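PDB 4RSX: type III effector HopA1 from Pseudomonas syringae pv. tomato str. DC3000, which is an effector that the bacterium delivers through its type III secretion system, presumably into plant host cells, where its molecular activity is not established. Local coordinates for residues K34-H39 and T191-Q196; I64-Q69 and R80-Y85; K109-L114 and A139-K144; K175-S180 and D185-H190; I223-R228 and S243-D248. All coordinates share one frame; numbering follows the deposited sequence.

Contact 1 of 5, residues K34-H39 and T191-Q196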
# COMPACT_ATOMS: atom_id res chain seq x y z
N LYS A 34 -10.42 -4.78 -5.10
CA LYS A 34 -10.90 -3.52 -4.53
C LYS A 34 -12.06 -3.75 -3.57
O LYS A 34 -12.11 -3.14 -2.50
CB LYS A 34 -11.34 -2.56 -5.65
CG LYS A 34 -10.22 -1.74 -6.26
CD LYS A 34 -10.23 -0.29 -5.75
CE LYS A 34 -11.31 0.57 -6.43
NZ LYS A 34 -11.30 2.00 -5.96
N GLN A 35 -12.98 -4.63 -3.96
CA GLN A 35 -14.15 -4.99 -3.16
C GLN A 35 -13.78 -5.61 -1.81
O GLN A 35 -14.61 -5.62 -0.90
CB GLN A 35 -15.07 -5.95 -3.94
CG GLN A 35 -15.94 -5.27 -5.02
CD GLN A 35 -16.60 -6.26 -5.99
OE1 GLN A 35 -16.61 -7.47 -5.76
NE2 GLN A 35 -17.14 -5.74 -7.09
N ASP A 36 -12.55 -6.11 -1.68
CA ASP A 36 -12.12 -6.77 -0.45
C ASP A 36 -11.47 -5.81 0.56
O ASP A 36 -10.95 -6.22 1.58
CB ASP A 36 -11.20 -7.97 -0.78
CG ASP A 36 -10.80 -8.78 0.47
OD1 ASP A 36 -11.60 -9.61 0.96
OD2 ASP A 36 -9.66 -8.61 0.94
N ALA A 37 -11.52 -4.51 0.28
CA ALA A 37 -10.98 -3.53 1.22
C ALA A 37 -11.69 -3.64 2.57
O ALA A 37 -12.86 -4.02 2.62
CB ALA A 37 -11.12 -2.12 0.67
N PRO A 38 -10.99 -3.31 3.66
CA PRO A 38 -11.67 -3.15 4.96
C PRO A 38 -12.68 -2.00 4.86
O PRO A 38 -12.55 -1.15 3.96
CB PRO A 38 -10.53 -2.76 5.90
CG PRO A 38 -9.52 -2.07 5.00
CD PRO A 38 -9.58 -2.89 3.73
N HIS A 39 -13.67 -1.95 5.74
CA HIS A 39 -14.69 -0.92 5.58
C HIS A 39 -15.06 -0.16 6.85
O HIS A 39 -16.24 0.00 7.15
CB HIS A 39 -15.94 -1.50 4.89
CG HIS A 39 -15.70 -1.90 3.46
ND1 HIS A 39 -15.27 -1.02 2.49
CD2 HIS A 39 -15.83 -3.10 2.85
CE1 HIS A 39 -15.14 -1.65 1.34
NE2 HIS A 39 -15.47 -2.92 1.53
N THR A 191 -5.58 -8.48 5.54
CA THR A 191 -4.48 -8.63 4.61
C THR A 191 -5.04 -8.57 3.21
O THR A 191 -5.87 -9.40 2.85
CB THR A 191 -3.76 -9.98 4.80
OG1 THR A 191 -3.39 -10.14 6.17
CG2 THR A 191 -2.49 -10.05 3.91
N PRO A 192 -4.60 -7.57 2.43
CA PRO A 192 -5.06 -7.47 1.04
C PRO A 192 -4.67 -8.73 0.28
O PRO A 192 -3.63 -9.34 0.60
CB PRO A 192 -4.26 -6.27 0.50
CG PRO A 192 -4.00 -5.42 1.74
CD PRO A 192 -3.72 -6.45 2.81
N LEU A 193 -5.49 -9.09 -0.70
CA LEU A 193 -5.29 -10.30 -1.48
C LEU A 193 -3.89 -10.33 -2.08
O LEU A 193 -3.39 -9.30 -2.58
CB LEU A 193 -6.35 -10.43 -2.57
CG LEU A 193 -7.79 -10.33 -2.08
CD1 LEU A 193 -8.77 -10.54 -3.22
CD2 LEU A 193 -8.01 -11.35 -1.01
N SER A 194 -3.26 -11.49 -2.00
CA SER A 194 -1.90 -11.70 -2.51
C SER A 194 -0.79 -10.92 -1.80
O SER A 194 0.31 -10.81 -2.35
CB SER A 194 -1.86 -11.42 -4.02
OG SER A 194 -0.54 -11.62 -4.52
N MET A 195 -1.04 -10.36 -0.61
CA MET A 195 0.07 -9.77 0.16
C MET A 195 0.43 -10.67 1.32
O MET A 195 -0.42 -11.43 1.81
CB MET A 195 -0.28 -8.38 0.72
CG MET A 195 -0.43 -7.27 -0.30
SD MET A 195 -0.51 -5.68 0.55
CE MET A 195 -0.94 -4.65 -0.87
N GLN A 196 1.67 -10.58 1.78
CA GLN A 196 2.11 -11.36 2.93
C GLN A 196 1.90 -10.61 4.25
O GLN A 196 2.39 -9.49 4.45
CB GLN A 196 3.60 -11.78 2.79
CG GLN A 196 4.11 -12.66 3.92
CD GLN A 196 5.59 -13.03 3.75
OE1 GLN A 196 6.08 -13.15 2.63
NE2 GLN A 196 6.30 -13.21 4.87
O HOH W 1 -7.60 -6.88 -1.03
O HOH W 2 -8.34 -10.09 2.48
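The turn that leads into edge strand 196-199 meets the loop after helix 26-35 through one carboxylate oxygen, Asp36 OD2, which faces Thr191 and Leu193. No direct hydrogen bond joins the two segments; the evidence is of two kinds, van der Waals contact and water bridges. Asp36 OD2 stands 3.7 Å from Leu193 CD2 and 3.9 Å from Leu193 CG: the CD2 branch of Leu193 lies against the OD2 side of the carboxylate while the two side chains slant past each other. The aspartate reaches across because its CG is anti to the backbone N (chi1 -175°). Two waters then fill the polar role. One accepts from Leu193 N at 3.1 Å and gives a weak, 3.3 Å bond to Asp36 OD2. The other lies between Asp36 OD2 and Thr191 O, which are themselves 4.3 Å apart; its bonds are modelled so short that its exact position is doubtful. The receiving element is a type II beta turn, Pro192 to Met195, closed by Met195 N bonding to Pro192 O at 3.0 Å, with Ser194 at the positive phi this turn type takes (66°). Helix 2-19 backs the turn: Leu193 touches Trp14, and Ser194 N donates to Ser10 OG. On the other segment, Asp36 O takes a hydrogen bond from His190 NE2, a second, direct link to the same long loop.

Contact 2 of 5, residues I64-Q69 and R80-Y85; sequences IEVRTQ and RNLDKY
This is strand-to-helix packing at the edge of the sheet: Val66, Arg67 and Thr68 of edge strand 64-68 meet Leu82, Arg80 and Tyr85 around the start of helix 82-88. The apolar part is Val66 CB against Leu82 CD2 at 3.7 Å. Thr68 stands over one face of the Tyr85 ring, its CB 3.9 Å from the centroid and 10° off the normal, a CH-pi contact. Its OG1 also overlies the ring, 3.3 Å from Tyr85 CZ, while accepting a hydrogen bond from Asp70 N. On the outer side the guanidinium groups of Arg67 and Arg80 lie partly face to face, their planes 31° apart. Arg80, bent at chi2 (-52°), brings its CD over one face of the Arg67 guanidinium, toward the rim, 3.2 Å from Arg67 NE. Arg67 NH2 and Arg80 NH1 are like charges only 3.3 Å apart; Glu65 OE1 probably offsets part of this, lying 3.2 Å from Arg67 NH2 but well out of its plane. Asn81 caps the helix, its OD1 accepting from Lys84 N at 3.2 Å. Strand 96-101 pairs with strand 64-68, helix 45-58 reaches Val66 through Leu55, and helix 71-75 touches both Thr68 and Tyr85 through Ser73.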
# COMPACT_ATOMS: atom_id res chain seq x y z
N ILE A 64 11.61 16.27 6.75
CA ILE A 64 10.43 15.74 6.07
C ILE A 64 9.66 16.83 5.32
O ILE A 64 9.59 17.97 5.77
CB ILE A 64 9.48 15.10 7.10
CG1 ILE A 64 10.10 13.83 7.68
CG2 ILE A 64 8.09 14.83 6.51
CD1 ILE A 64 10.57 12.83 6.62
N GLU A 65 9.10 16.46 4.16
CA GLU A 65 8.10 17.28 3.46
C GLU A 65 6.84 16.47 3.16
O GLU A 65 6.89 15.25 2.97
CB GLU A 65 8.69 17.87 2.17
CG GLU A 65 9.78 18.91 2.45
CD GLU A 65 10.52 19.37 1.22
OE1 GLU A 65 10.16 18.94 0.10
OE2 GLU A 65 11.48 20.17 1.37
N VAL A 66 5.69 17.15 3.13
CA VAL A 66 4.44 16.52 2.73
C VAL A 66 3.90 17.20 1.48
O VAL A 66 3.81 18.43 1.41
CB VAL A 66 3.37 16.61 3.85
CG1 VAL A 66 2.06 15.97 3.39
CG2 VAL A 66 3.88 15.96 5.13
N ARG A 67 3.54 16.40 0.48
CA ARG A 67 3.02 16.94 -0.76
C ARG A 67 1.76 16.21 -1.14
O ARG A 67 1.66 15.00 -0.95
CB ARG A 67 4.06 16.79 -1.87
CG ARG A 67 5.33 17.58 -1.61
CD ARG A 67 6.37 17.34 -2.68
NE ARG A 67 7.44 18.33 -2.59
CZ ARG A 67 8.63 18.20 -3.16
NH1 ARG A 67 8.91 17.11 -3.86
NH2 ARG A 67 9.54 19.16 -3.03
N THR A 68 0.79 16.94 -1.70
CA THR A 68 -0.38 16.29 -2.28
C THR A 68 0.06 15.45 -3.47
O THR A 68 1.07 15.78 -4.11
CB THR A 68 -1.46 17.30 -2.73
OG1 THR A 68 -2.57 16.60 -3.33
CG2 THR A 68 -0.89 18.32 -3.74
N GLN A 69 -0.67 14.38 -3.74
CA GLN A 69 -0.41 13.57 -4.93
C GLN A 69 -1.44 13.84 -6.03
O GLN A 69 -1.47 13.14 -7.04
CB GLN A 69 -0.39 12.07 -4.60
CG GLN A 69 0.88 11.60 -3.90
CD GLN A 69 1.08 10.08 -3.99
OE1 GLN A 69 2.12 9.56 -3.60
NE2 GLN A 69 0.08 9.38 -4.51
N ARG A 80 3.91 21.87 -4.22
CA ARG A 80 4.89 22.37 -3.25
C ARG A 80 4.31 23.39 -2.27
O ARG A 80 5.07 24.04 -1.54
CB ARG A 80 6.12 22.95 -3.97
CG ARG A 80 6.64 22.12 -5.14
CD ARG A 80 6.89 20.66 -4.76
NE ARG A 80 6.76 19.79 -5.92
CZ ARG A 80 7.79 19.33 -6.63
NH1 ARG A 80 9.04 19.64 -6.28
NH2 ARG A 80 7.58 18.55 -7.69
N ASN A 81 2.99 23.56 -2.25
CA ASN A 81 2.37 24.46 -1.27
C ASN A 81 1.24 23.76 -0.52
O ASN A 81 0.06 23.89 -0.87
CB ASN A 81 1.85 25.75 -1.93
CG ASN A 81 1.49 26.83 -0.91
OD1 ASN A 81 1.22 26.54 0.27
ND2 ASN A 81 1.46 28.07 -1.36
N LEU A 82 1.61 23.00 0.50
CA LEU A 82 0.67 22.16 1.21
C LEU A 82 -0.49 22.96 1.80
O LEU A 82 -1.67 22.61 1.60
CB LEU A 82 1.39 21.37 2.31
CG LEU A 82 0.49 20.38 3.03
CD1 LEU A 82 -0.13 19.42 2.02
CD2 LEU A 82 1.27 19.63 4.12
N ASP A 83 -0.16 24.05 2.49
CA ASP A 83 -1.17 24.83 3.21
C ASP A 83 -2.24 25.38 2.27
O ASP A 83 -3.42 25.40 2.62
CB ASP A 83 -0.51 25.96 4.01
CG ASP A 83 0.41 25.44 5.10
OD1 ASP A 83 0.73 24.23 5.10
OD2 ASP A 83 0.83 26.25 5.96
N LYS A 84 -1.83 25.81 1.08
CA LYS A 84 -2.76 26.35 0.10
C LYS A 84 -3.68 25.28 -0.48
O LYS A 84 -4.88 25.52 -0.64
CB LYS A 84 -2.01 27.06 -1.04
CG LYS A 84 -2.91 27.86 -1.98
CD LYS A 84 -2.13 28.44 -3.17
CE LYS A 84 -2.94 29.50 -3.92
NZ LYS A 84 -4.21 28.96 -4.47
N TYR A 85 -3.13 24.11 -0.79
CA TYR A 85 -3.95 23.00 -1.30
C TYR A 85 -5.04 22.60 -0.29
O TYR A 85 -6.20 22.42 -0.65
CB TYR A 85 -3.07 21.79 -1.67
CG TYR A 85 -3.86 20.61 -2.22
CD1 TYR A 85 -4.17 20.52 -3.57
CD2 TYR A 85 -4.32 19.59 -1.37
CE1 TYR A 85 -4.89 19.44 -4.07
CE2 TYR A 85 -5.05 18.51 -1.86
CZ TYR A 85 -5.33 18.45 -3.22
OH TYR A 85 -6.05 17.40 -3.74

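Contact 3 of 5, residues K109-L114 and A139-K144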
# COMPACT_ATOMS: atom_id res chain seq x y z
N LYS A 109 14.60 -0.32 -8.75
CA LYS A 109 13.60 -0.80 -9.68
C LYS A 109 12.71 -1.86 -9.04
O LYS A 109 11.56 -2.03 -9.43
CB LYS A 109 14.27 -1.35 -10.93
CG LYS A 109 15.31 -0.40 -11.50
CD LYS A 109 14.99 0.04 -12.92
CE LYS A 109 16.04 -0.50 -13.91
NZ LYS A 109 17.44 -0.05 -13.61
N ASN A 110 13.24 -2.57 -8.05
CA ASN A 110 12.45 -3.52 -7.27
C ASN A 110 12.28 -3.05 -5.84
O ASN A 110 13.25 -3.01 -5.08
CB ASN A 110 13.13 -4.88 -7.24
CG ASN A 110 13.36 -5.43 -8.62
OD1 ASN A 110 12.60 -5.18 -9.55
ND2 ASN A 110 14.44 -6.20 -8.76
N GLN A 111 11.06 -2.72 -5.44
CA GLN A 111 10.86 -2.21 -4.09
C GLN A 111 9.95 -3.10 -3.28
O GLN A 111 9.09 -3.79 -3.83
CB GLN A 111 10.27 -0.80 -4.14
CG GLN A 111 11.31 0.32 -4.27
CD GLN A 111 10.73 1.67 -3.86
OE1 GLN A 111 9.56 1.97 -4.14
NE2 GLN A 111 11.53 2.49 -3.18
N GLY A 112 10.13 -3.06 -1.96
CA GLY A 112 9.14 -3.61 -1.04
C GLY A 112 8.13 -2.54 -0.62
O GLY A 112 8.49 -1.36 -0.51
N ARG A 113 6.88 -2.96 -0.40
CA ARG A 113 5.83 -2.04 0.02
C ARG A 113 5.21 -2.57 1.30
O ARG A 113 4.69 -3.69 1.33
CB ARG A 113 4.72 -1.93 -1.03
CG ARG A 113 5.16 -2.10 -2.48
CD ARG A 113 5.81 -0.82 -2.97
NE ARG A 113 5.83 -0.67 -4.44
CZ ARG A 113 4.76 -0.42 -5.20
NH1 ARG A 113 3.56 -0.34 -4.65
NH2 ARG A 113 4.90 -0.27 -6.51
N LEU A 114 5.28 -1.77 2.36
CA LEU A 114 4.69 -2.15 3.64
C LEU A 114 3.35 -1.46 3.78
O LEU A 114 3.29 -0.23 3.84
CB LEU A 114 5.63 -1.75 4.79
CG LEU A 114 5.20 -2.16 6.20
CD1 LEU A 114 4.86 -3.65 6.25
CD2 LEU A 114 6.30 -1.83 7.20
N ALA A 139 16.53 3.59 3.94
CA ALA A 139 15.98 2.54 3.08
C ALA A 139 14.58 2.91 2.59
O ALA A 139 14.14 2.44 1.54
CB ALA A 139 15.98 1.18 3.78
N ILE A 140 13.87 3.75 3.35
CA ILE A 140 12.53 4.17 2.93
C ILE A 140 12.62 5.40 2.02
O ILE A 140 13.09 6.46 2.43
CB ILE A 140 11.65 4.49 4.14
CG1 ILE A 140 11.67 3.33 5.14
CG2 ILE A 140 10.22 4.75 3.71
CD1 ILE A 140 10.83 3.60 6.37
N THR A 141 12.15 5.26 0.78
CA THR A 141 12.20 6.37 -0.15
C THR A 141 11.07 7.37 0.09
O THR A 141 11.27 8.58 -0.11
CB THR A 141 12.17 5.92 -1.61
OG1 THR A 141 10.93 5.26 -1.88
CG2 THR A 141 13.32 4.97 -1.89
N HIS A 142 9.90 6.87 0.48
CA HIS A 142 8.75 7.73 0.81
C HIS A 142 7.60 6.94 1.38
O HIS A 142 7.61 5.70 1.38
CB HIS A 142 8.23 8.48 -0.41
CG HIS A 142 7.71 7.59 -1.50
ND1 HIS A 142 8.50 6.65 -2.14
CD2 HIS A 142 6.49 7.51 -2.09
CE1 HIS A 142 7.79 6.04 -3.07
NE2 HIS A 142 6.57 6.53 -3.06
N GLY A 143 6.59 7.66 1.87
CA GLY A 143 5.38 7.02 2.34
C GLY A 143 4.19 7.69 1.70
O GLY A 143 4.33 8.76 1.11
N LYS A 144 3.02 7.06 1.78
CA LYS A 144 1.82 7.79 1.40
C LYS A 144 0.67 7.47 2.35
O LYS A 144 0.56 6.35 2.87
CB LYS A 144 1.42 7.54 -0.07
CG LYS A 144 0.51 6.35 -0.29
CD LYS A 144 0.12 6.11 -1.77
CE LYS A 144 -0.58 4.72 -1.88
NZ LYS A 144 -0.98 4.31 -3.29
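The carboxamide of Gln111 points its nitrogen edge at Thr141, whose OG1 lies just 4° out of the amide plane, while the imidazole of the next residue, His142, has Thr141 CB in plane at its edge and stacks with the ring of Tyr161. The bond from Gln111 NE2 to Thr141 OG1 is 3.1 Å long and nearly straight, 165° at the hydrogen. The two side chains approach from opposite directions, and Gln111 NE2 also comes within 3.3 Å of Thr141 CG2. A chi1 of 63° sets Thr141 OG1 between its own backbone N and carbonyl carbon, which places the hydroxyl between glutamine and histidine: His142 ND1 is hydrogen-bonded to it at 2.8 Å, with the donor undecided. Thr141 OG1 thus joins two side chains, with a weak further bond to Tyr161 O. Gln111 NE2 has a second acceptor in Asn163 OD1, so two acceptors, Thr141 OG1 and Asn163 OD1, share the amide nitrogen and would restrain the rotation of the amide. Since both residues are buried, these bonds satisfy polar groups inside the protein. The backbones never pair here: the nearest CA atoms, of Gln111 and Thr141, are 9.5 Å apart. Strand 158-162 runs between strands 111-116 and 140-146 in the antiparallel sheet, so the side-chain bond spans it, with strand 202-207 on the far side of 111-116 and helices 123-136 and 166-180 packed on Ile140.

Contact 4 of 5, residues K175-S180 and D185-H190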
# COMPACT_ATOMS: atom_id res chain seq x y z
N LYS A 175 9.59 -1.94 14.31
CA LYS A 175 10.02 -0.62 14.75
C LYS A 175 8.85 0.38 14.77
O LYS A 175 8.65 1.09 15.76
CB LYS A 175 11.16 -0.12 13.86
CG LYS A 175 11.65 1.30 14.16
CD LYS A 175 12.43 1.37 15.46
CE LYS A 175 11.95 2.54 16.30
NZ LYS A 175 11.98 2.21 17.76
N LEU A 176 8.09 0.42 13.68
CA LEU A 176 6.94 1.31 13.59
C LEU A 176 5.96 1.05 14.74
O LEU A 176 5.51 1.99 15.40
CB LEU A 176 6.26 1.16 12.22
CG LEU A 176 4.97 1.91 11.88
CD1 LEU A 176 5.15 3.42 11.97
CD2 LEU A 176 4.53 1.54 10.48
N LYS A 177 5.66 -0.22 15.01
CA LYS A 177 4.73 -0.57 16.06
C LYS A 177 5.22 -0.15 17.45
O LYS A 177 4.45 0.42 18.23
CB LYS A 177 4.40 -2.07 16.04
CG LYS A 177 3.29 -2.45 15.06
CD LYS A 177 2.82 -3.90 15.22
CE LYS A 177 1.54 -4.13 14.43
NZ LYS A 177 1.13 -5.56 14.28
N GLN A 178 6.48 -0.42 17.76
CA GLN A 178 7.00 -0.11 19.10
C GLN A 178 7.18 1.39 19.36
O GLN A 178 7.10 1.83 20.51
CB GLN A 178 8.27 -0.91 19.42
CG GLN A 178 9.39 -0.77 18.40
CD GLN A 178 10.66 -1.52 18.81
OE1 GLN A 178 11.26 -1.21 19.84
NE2 GLN A 178 11.07 -2.51 18.00
N MET A 179 7.37 2.17 18.30
CA MET A 179 7.60 3.61 18.41
C MET A 179 6.34 4.48 18.25
O MET A 179 6.34 5.65 18.65
CB MET A 179 8.61 4.05 17.35
CG MET A 179 7.92 4.64 16.12
SD MET A 179 8.86 4.49 14.60
CE MET A 179 9.91 5.94 14.66
N SER A 180 5.28 3.93 17.65
CA SER A 180 4.14 4.75 17.25
C SER A 180 3.28 5.20 18.43
O SER A 180 2.59 6.22 18.35
CB SER A 180 3.26 4.02 16.23
OG SER A 180 2.58 2.93 16.83
N ASP A 185 -4.05 -3.35 19.91
CA ASP A 185 -5.42 -3.72 19.54
C ASP A 185 -6.01 -2.77 18.49
O ASP A 185 -7.03 -3.07 17.87
CB ASP A 185 -6.34 -3.81 20.79
CG ASP A 185 -6.65 -2.43 21.43
OD1 ASP A 185 -7.42 -1.63 20.83
OD2 ASP A 185 -6.17 -2.17 22.57
N ALA A 186 -5.36 -1.62 18.27
CA ALA A 186 -5.89 -0.64 17.33
C ALA A 186 -5.43 -0.89 15.89
O ALA A 186 -5.90 -0.21 14.96
CB ALA A 186 -5.57 0.78 17.77
N PHE A 187 -4.51 -1.83 15.70
CA PHE A 187 -4.15 -2.27 14.36
C PHE A 187 -5.26 -3.16 13.82
O PHE A 187 -5.91 -3.90 14.58
CB PHE A 187 -2.80 -2.98 14.37
CG PHE A 187 -1.63 -2.04 14.56
CD1 PHE A 187 -1.29 -1.59 15.83
CD2 PHE A 187 -0.90 -1.57 13.47
CE1 PHE A 187 -0.23 -0.70 16.02
CE2 PHE A 187 0.16 -0.69 13.64
CZ PHE A 187 0.50 -0.25 14.92
N VAL A 188 -5.51 -3.07 12.52
CA VAL A 188 -6.67 -3.73 11.91
C VAL A 188 -6.28 -5.08 11.31
O VAL A 188 -5.38 -5.15 10.47
CB VAL A 188 -7.26 -2.83 10.81
CG1 VAL A 188 -8.34 -3.57 10.01
CG2 VAL A 188 -7.81 -1.54 11.41
N GLU A 189 -6.95 -6.15 11.73
CA GLU A 189 -6.69 -7.46 11.13
C GLU A 189 -7.24 -7.52 9.71
O GLU A 189 -8.43 -7.79 9.51
CB GLU A 189 -7.32 -8.58 11.94
CG GLU A 189 -6.92 -9.97 11.43
CD GLU A 189 -5.41 -10.18 11.46
OE1 GLU A 189 -4.77 -10.26 10.39
OE2 GLU A 189 -4.85 -10.25 12.58
N HIS A 190 -6.39 -7.27 8.72
CA HIS A 190 -6.81 -7.41 7.33
C HIS A 190 -5.59 -7.51 6.44
O HIS A 190 -4.66 -6.71 6.59
CB HIS A 190 -7.69 -6.24 6.89
CG HIS A 190 -8.01 -6.23 5.43
ND1 HIS A 190 -7.19 -5.63 4.49
CD2 HIS A 190 -9.05 -6.76 4.74
CE1 HIS A 190 -7.71 -5.79 3.29
NE2 HIS A 190 -8.84 -6.46 3.41
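Lys177 NZ is held by two acceptors, Lys200 O and Ser199 OG, while also lying above the ring of Phe187. Its distance to the ring centroid is 4.8 Å, at 21° from the normal, which fits a cation-pi contact. The closer overlap is made by carbon: Lys177 CE sits over the ring centre, 3.7 Å from the centroid, a CH-pi contact, and Lys177 CG comes to 3.6 Å from Phe187 CZ. The lysine chain, extended beyond CG, lays CG and CE along one face of the phenyl group before its ammonium reaches the end of strand 196-199 and the residue after it. In the fold, this joins the last turns of helix 166-180 to the loop that follows a short 3-10 segment ending at Ala186. At the ring's edge, near its plane, stands Ser180 OG, 4.3 Å from Phe187 CZ. That hydroxyl bonds to Ile182 N and more weakly to Lys177 O (3.4 Å). Helix 123-136 packs against the same helix, with Ala129 touching Leu176 and Ser180.

Contact 5 of 5, residues I223-R228 and S243-D248; sequences ISDALR and SANGYD
Asp225 and Asn245 each carry CG anti to the carbonyl carbon (chi1 -71° and -83°), torsions that turn the carboxylate and the carboxamide toward each other across the surface between helices 215-228 and 234-245. The C-terminal end of helix 234-245 is a Schellman motif: Gly246 has positive phi (102°), and two bonds run back into the last turn, one of them Gly246 N to Ser243 O at 3.0 Å. Asn245 ND2 donates to Asp225 OD2 at 3.0 Å, and the two flat groups lie nearly coplanar. Asn245 ND2 has another acceptor in Ser241 O, one turn back in its own helix. Alongside this surface link, the buried Ala226 packs on Leu238 and Ser241, and Ala226 O accepts from Arg237 NH2. The other carboxylate oxygen, Asp225 OD1, forms a salt bridge with Arg228 NH1 at 2.8 Å, although the bent N-H makes the hydrogen bond weak; OD2 meets the asparagine through its anti lone pair, the one facing away from OD1.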
# COMPACT_ATOMS: atom_id res chain seq x y z
N ILE A 223 -3.37 -12.97 -13.08
CA ILE A 223 -4.52 -13.86 -13.13
C ILE A 223 -5.12 -13.92 -14.54
O ILE A 223 -5.45 -15.00 -15.03
CB ILE A 223 -5.62 -13.43 -12.12
CG1 ILE A 223 -5.13 -13.64 -10.68
CG2 ILE A 223 -6.91 -14.23 -12.35
CD1 ILE A 223 -6.04 -13.00 -9.65
N SER A 224 -5.26 -12.76 -15.18
CA SER A 224 -5.73 -12.70 -16.57
C SER A 224 -4.90 -13.59 -17.46
O SER A 224 -5.44 -14.35 -18.28
CB SER A 224 -5.64 -11.27 -17.12
OG SER A 224 -6.50 -10.41 -16.40
N ASP A 225 -3.58 -13.48 -17.33
CA ASP A 225 -2.69 -14.31 -18.12
C ASP A 225 -2.95 -15.80 -17.88
O ASP A 225 -3.10 -16.56 -18.83
CB ASP A 225 -1.22 -13.99 -17.80
CG ASP A 225 -0.80 -12.63 -18.34
OD1 ASP A 225 -1.49 -12.09 -19.24
OD2 ASP A 225 0.23 -12.10 -17.85
N ALA A 226 -3.01 -16.20 -16.61
CA ALA A 226 -3.27 -17.60 -16.28
C ALA A 226 -4.56 -18.09 -16.95
O ALA A 226 -4.59 -19.18 -17.50
CB ALA A 226 -3.34 -17.79 -14.76
N LEU A 227 -5.59 -17.25 -16.92
CA LEU A 227 -6.88 -17.58 -17.55
C LEU A 227 -6.76 -17.76 -19.07
O LEU A 227 -7.52 -18.50 -19.68
CB LEU A 227 -7.91 -16.50 -17.24
CG LEU A 227 -8.36 -16.44 -15.79
CD1 LEU A 227 -9.25 -15.23 -15.51
CD2 LEU A 227 -9.08 -17.74 -15.42
N ARG A 228 -5.78 -17.07 -19.67
CA ARG A 228 -5.61 -17.08 -21.12
C ARG A 228 -4.80 -18.30 -21.55
O ARG A 228 -4.91 -18.75 -22.69
CB ARG A 228 -4.94 -15.77 -21.57
CG ARG A 228 -4.68 -15.66 -23.08
CD ARG A 228 -3.82 -14.43 -23.41
NE ARG A 228 -4.30 -13.23 -22.73
CZ ARG A 228 -3.55 -12.42 -21.98
NH1 ARG A 228 -2.24 -12.67 -21.83
NH2 ARG A 228 -4.11 -11.37 -21.39
N SER A 243 5.57 -16.85 -12.35
CA SER A 243 6.95 -16.93 -12.77
C SER A 243 7.19 -16.11 -14.03
O SER A 243 8.13 -15.32 -14.08
CB SER A 243 7.38 -18.37 -13.03
OG SER A 243 7.49 -19.07 -11.81
N ALA A 244 6.33 -16.29 -15.04
CA ALA A 244 6.53 -15.63 -16.34
C ALA A 244 6.43 -14.11 -16.23
O ALA A 244 6.95 -13.36 -17.08
CB ALA A 244 5.53 -16.16 -17.37
N ASN A 245 5.76 -13.65 -15.18
CA ASN A 245 5.57 -12.21 -14.95
C ASN A 245 6.56 -11.65 -13.96
O ASN A 245 6.55 -10.46 -13.68
CB ASN A 245 4.14 -11.91 -14.49
CG ASN A 245 3.18 -11.82 -15.63
OD1 ASN A 245 3.22 -10.84 -16.39
ND2 ASN A 245 2.32 -12.83 -15.80
N GLY A 246 7.41 -12.52 -13.42
CA GLY A 246 8.52 -12.07 -12.61
C GLY A 246 8.31 -12.24 -11.12
O GLY A 246 9.14 -11.79 -10.32
N TYR A 247 7.21 -12.88 -10.73
CA TYR A 247 6.94 -13.09 -9.31
C TYR A 247 7.29 -14.51 -8.87
O TYR A 247 7.54 -15.39 -9.69
CB TYR A 247 5.49 -12.75 -8.99
CG TYR A 247 5.12 -11.34 -9.39
CD1 TYR A 247 5.53 -10.26 -8.64
CD2 TYR A 247 4.35 -11.10 -10.53
CE1 TYR A 247 5.19 -8.97 -9.01
CE2 TYR A 247 4.00 -9.81 -10.90
CZ TYR A 247 4.43 -8.75 -10.14
OH TYR A 247 4.10 -7.46 -10.50
N ASP A 248 7.30 -14.71 -7.56
CA ASP A 248 7.62 -16.01 -6.98
C ASP A 248 6.37 -16.89 -7.06
O ASP A 248 5.31 -16.52 -6.55
CB ASP A 248 8.12 -15.80 -5.55
CG ASP A 248 8.54 -17.10 -4.86
OD1 ASP A 248 7.91 -18.15 -5.11
OD2 ASP A 248 9.49 -17.07 -4.06

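In the fold
Followed from the N terminus, contact 1 opens at the end of helix 26-35 and closes only at residues 191-196, linking that helix end to the loop before strand 196-199, so contacts 2, 3 and 4 all nest inside its loop. Those three follow one another in series: contact 2 closes a short loop between edge strand 64-68 and helix 82-88, contact 3 joins two strands of the same sheet, and contact 4 closes the short loop after helix 166-180. None of them cross. Contact 5 follows in series and ties the two last helices, on the opposite side of the chain's centre from contacts 2 and 4. Contacts 1 and 4 touch directly, at the loop after helix 26-35; contacts 2 and 5 lie farthest apart, about 38 Å between centres.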